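Local coordinates for protein beta-lactamase (Francisella tularensis subsp. tularensis, PDB 3P09) that probably hydrolyses the beta-lactam ring to give a substituted beta-amino acid, as a class A beta-lactamase linked to antibiotic resistance, at residues Asp86-Ile91 with Gly110-Ile115. Numbering follows the deposited sequence.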
ATOM      1  N   ASP A  86      -1.476  21.859  -6.127  1.00 24.43           N
ATOM      2  CA  ASP A  86      -1.101  22.526  -7.373  1.00 26.63           C
ATOM      3  C   ASP A  86       0.311  23.091  -7.338  1.00 27.83           C
ATOM      4  O   ASP A  86       0.778  23.656  -8.324  1.00 27.92           O
ATOM      5  CB  ASP A  86      -2.090  23.645  -7.683  1.00 32.61           C
ATOM      6  CG  ASP A  86      -3.487  23.127  -7.922  1.00 47.44           C
ATOM      7  OD1 ASP A  86      -3.651  22.264  -8.811  1.00 52.26           O
ATOM      8  OD2 ASP A  86      -4.417  23.567  -7.213  1.00 57.23           O
ATOM      9  N   LYS A  87       0.988  22.925  -6.208  1.00 25.75           N
ATOM     10  CA  LYS A  87       2.320  23.497  -6.004  1.00 27.54           C
ATOM     11  C   LYS A  87       3.359  22.831  -6.892  1.00 28.80           C
ATOM     12  O   LYS A  87       3.451  21.604  -6.931  1.00 22.74           O
ATOM     13  CB  LYS A  87       2.739  23.377  -4.533  1.00 31.16           C
ATOM     14  CG  LYS A  87       4.201  23.704  -4.279  1.00 35.68           C
ATOM     15  CD  LYS A  87       4.499  23.893  -2.792  1.00 47.70           C
ATOM     16  CE  LYS A  87       4.064  25.273  -2.308  1.00 64.71           C
ATOM     17  NZ  LYS A  87       4.503  25.554  -0.906  1.00 73.54           N
ATOM     18  N   LYS A  88       4.154  23.645  -7.586  1.00 26.69           N
ATOM     19  CA  LYS A  88       5.135  23.145  -8.543  1.00 27.01           C
ATOM     20  C   LYS A  88       6.450  22.785  -7.875  1.00 31.78           C
ATOM     21  O   LYS A  88       7.042  23.603  -7.172  1.00 33.71           O
ATOM     22  CB  LYS A  88       5.385  24.184  -9.648  1.00 40.31           C
ATOM     23  CG  LYS A  88       4.172  24.468 -10.523  1.00 44.40           C
ATOM     24  CD  LYS A  88       4.396  25.690 -11.416  1.00 55.27           C
ATOM     25  CE  LYS A  88       3.088  26.172 -12.046  1.00 65.65           C
ATOM     26  NZ  LYS A  88       3.276  27.302 -13.015  1.00 68.43           N
ATOM     27  N   ILE A  89       6.902  21.558  -8.099  1.00 23.62           N
ATOM     28  CA  ILE A  89       8.130  21.068  -7.495  1.00 20.09           C
ATOM     29  C   ILE A  89       9.148  20.753  -8.575  1.00 22.88           C
ATOM     30  O   ILE A  89       8.884  19.945  -9.453  1.00 23.62           O
ATOM     31  CB  ILE A  89       7.904  19.754  -6.700  1.00 25.85           C
ATOM     32  CG1 ILE A  89       6.695  19.871  -5.758  1.00 24.35           C
ATOM     33  CG2 ILE A  89       9.164  19.390  -5.932  1.00 24.02           C
ATOM     34  CD1 ILE A  89       6.800  21.034  -4.751  1.00 29.33           C
ATOM     35  N   PRO A  90      10.320  21.395  -8.515  1.00 28.55           N
ATOM     36  CA  PRO A  90      11.427  21.049  -9.412  1.00 33.65           C
ATOM     37  C   PRO A  90      11.875  19.599  -9.237  1.00 28.61           C
ATOM     38  O   PRO A  90      12.002  19.123  -8.114  1.00 29.61           O
ATOM     39  CB  PRO A  90      12.542  22.002  -8.966  1.00 39.11           C
ATOM     40  CG  PRO A  90      11.820  23.173  -8.399  1.00 40.59           C
ATOM     41  CD  PRO A  90      10.610  22.594  -7.712  1.00 36.38           C
ATOM     42  N   ILE A  91      12.082  18.895 -10.343  1.00 23.63           N
ATOM     43  CA  ILE A  91      12.617  17.540 -10.290  1.00 22.59           C
ATOM     44  C   ILE A  91      14.092  17.615 -10.675  1.00 27.35           C
ATOM     45  O   ILE A  91      14.416  17.981 -11.800  1.00 28.68           O
ATOM     46  CB  ILE A  91      11.882  16.596 -11.264  1.00 23.53           C
ATOM     47  CG1 ILE A  91      10.374  16.629 -11.002  1.00 21.92           C
ATOM     48  CG2 ILE A  91      12.416  15.178 -11.144  1.00 23.01           C
ATOM     49  CD1 ILE A  91      10.003  16.453  -9.547  1.00 26.33           C
ATOM     50  N   GLY A 110      14.879  18.324 -14.612  1.00 27.42           N
ATOM     51  CA  GLY A 110      15.092  19.667 -15.128  1.00 30.76           C
ATOM     52  C   GLY A 110      13.784  20.388 -15.401  1.00 33.59           C
ATOM     53  O   GLY A 110      13.790  21.539 -15.835  1.00 31.05           O
ATOM     54  N   LYS A 111      12.664  19.706 -15.164  1.00 26.85           N
ATOM     55  CA  LYS A 111      11.348  20.332 -15.261  1.00 30.49           C
ATOM     56  C   LYS A 111      10.688  20.324 -13.877  1.00 29.67           C
ATOM     57  O   LYS A 111      11.341  20.028 -12.868  1.00 28.28           O
ATOM     58  CB  LYS A 111      10.446  19.582 -16.240  1.00 28.67           C
ATOM     59  CG  LYS A 111      10.995  19.381 -17.652  1.00 39.83           C
ATOM     60  CD  LYS A 111      10.044  18.483 -18.455  1.00 44.15           C
ATOM     61  CE  LYS A 111      10.364  18.480 -19.937  1.00 49.19           C
ATOM     62  NZ  LYS A 111       9.278  17.831 -20.738  1.00 49.62           N
ATOM     63  N   THR A 112       9.395  20.634 -13.829  1.00 25.27           N
ATOM     64  CA  THR A 112       8.677  20.602 -12.560  1.00 24.30           C
ATOM     65  C   THR A 112       7.456  19.713 -12.674  1.00 19.35           C
ATOM     66  O   THR A 112       6.924  19.522 -13.756  1.00 22.70           O
ATOM     67  CB  THR A 112       8.171  21.992 -12.133  1.00 30.17           C
ATOM     68  OG1 THR A 112       7.206  22.450 -13.089  1.00 34.33           O
ATOM     69  CG2 THR A 112       9.321  22.994 -12.029  1.00 27.71           C
ATOM     70  N   LEU A 113       7.016  19.193 -11.537  1.00 19.82           N
ATOM     71  CA  LEU A 113       5.788  18.411 -11.432  1.00 20.64           C
ATOM     72  C   LEU A 113       4.979  18.985 -10.260  1.00 18.94           C
ATOM     73  O   LEU A 113       5.565  19.431  -9.266  1.00 21.85           O
ATOM     74  CB  LEU A 113       6.119  16.938 -11.157  1.00 22.70           C
ATOM     75  CG  LEU A 113       6.672  16.112 -12.326  1.00 26.03           C
ATOM     76  CD1 LEU A 113       6.966  14.668 -11.871  1.00 21.60           C
ATOM     77  CD2 LEU A 113       5.672  16.109 -13.465  1.00 19.69           C
ATOM     78  N   THR A 114       3.650  18.987 -10.363  1.00 20.03           N
ATOM     79  CA  THR A 114       2.836  19.424  -9.225  1.00 19.97           C
ATOM     80  C   THR A 114       2.871  18.357  -8.130  1.00 23.79           C
ATOM     81  O   THR A 114       3.201  17.204  -8.390  1.00 18.97           O
ATOM     82  CB  THR A 114       1.373  19.648  -9.605  1.00 22.28           C
ATOM     83  OG1 THR A 114       0.794  18.395  -9.971  1.00 19.28           O
ATOM     84  CG2 THR A 114       1.254  20.632 -10.769  1.00 21.41           C
ATOM     85  N   ILE A 115       2.528  18.745  -6.904  1.00 19.04           N
ATOM     86  CA  ILE A 115       2.380  17.772  -5.822  1.00 19.50           C
ATOM     87  C   ILE A 115       1.410  16.655  -6.232  1.00 19.07           C
ATOM     88  O   ILE A 115       1.663  15.469  -5.984  1.00 18.95           O
ATOM     89  CB  ILE A 115       1.891  18.469  -4.534  1.00 20.98           C
ATOM     90  CG1 ILE A 115       3.004  19.345  -3.937  1.00 24.31           C
ATOM     91  CG2 ILE A 115       1.368  17.448  -3.514  1.00 18.22           C
ATOM     92  CD1 ILE A 115       4.144  18.564  -3.288  1.00 28.12           C
TER
HETATM   93  O   HOH W   1      13.761  21.247 -12.252  1.00 44.78           O
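Ile89 and Leu113 face each other as the hydrogen-bonded pair of a short two-stranded antiparallel ribbon, residues 88-90 against 112-114. Ile89 N reaches Leu113 O at 2.8 Å, and Leu113 N returns the bond to Ile89 O at 2.9 Å; in both, the donor lies tilted out of the plane of the carbonyl it meets. Ile89 O is further approached by Thr112 CA, a CA-H...O contact. From the backbone outward, the Ile89 side chain meets first Leu113 O, 3.5 Å from its CB. CG1 stands beside the backbone N (chi1 -49°), which swings it over toward the start of helix 115-123, where it meets Ile115 CD1 at 3.8 Å; the tip, CD1, touches that same methyl, and the two side chains pass each other at a slant. Two residues along from Ile89, Ile91 CG1 rests on Leu113 CG and CD1.

Ile89 and Leu113 turn to one face of the ribbon, Lys88, Pro90, Thr112 and Thr114 to the other. The ribbon lies at the edge of the all-helical domain of the class A beta-lactamase fold, separate from the five-stranded sheet, its strands joined by a long excursion that holds helix 93-96. Ile89 and Ile91 both touch Leu118 of helix 115-123 and Ile132 of helix 127-137; Leu113 also touches Leu118. On the opposite face Thr112 lays its CG2 methyl against Pro90 CA.

At one end, Ile115 N donates to Lys87 O at 3.0 Å, in the carbonyl plane though bent at the hydrogen (138°), just where Thr114 N-caps the helix with its hydroxyl. At the other end the bonds straighten: Ile91 N meets Lys111 O almost linearly (176°), and Gly110 N closes on Ile91 O. A water donates to Lys111 O at 2.8 Å and only weakly to Ile91 O.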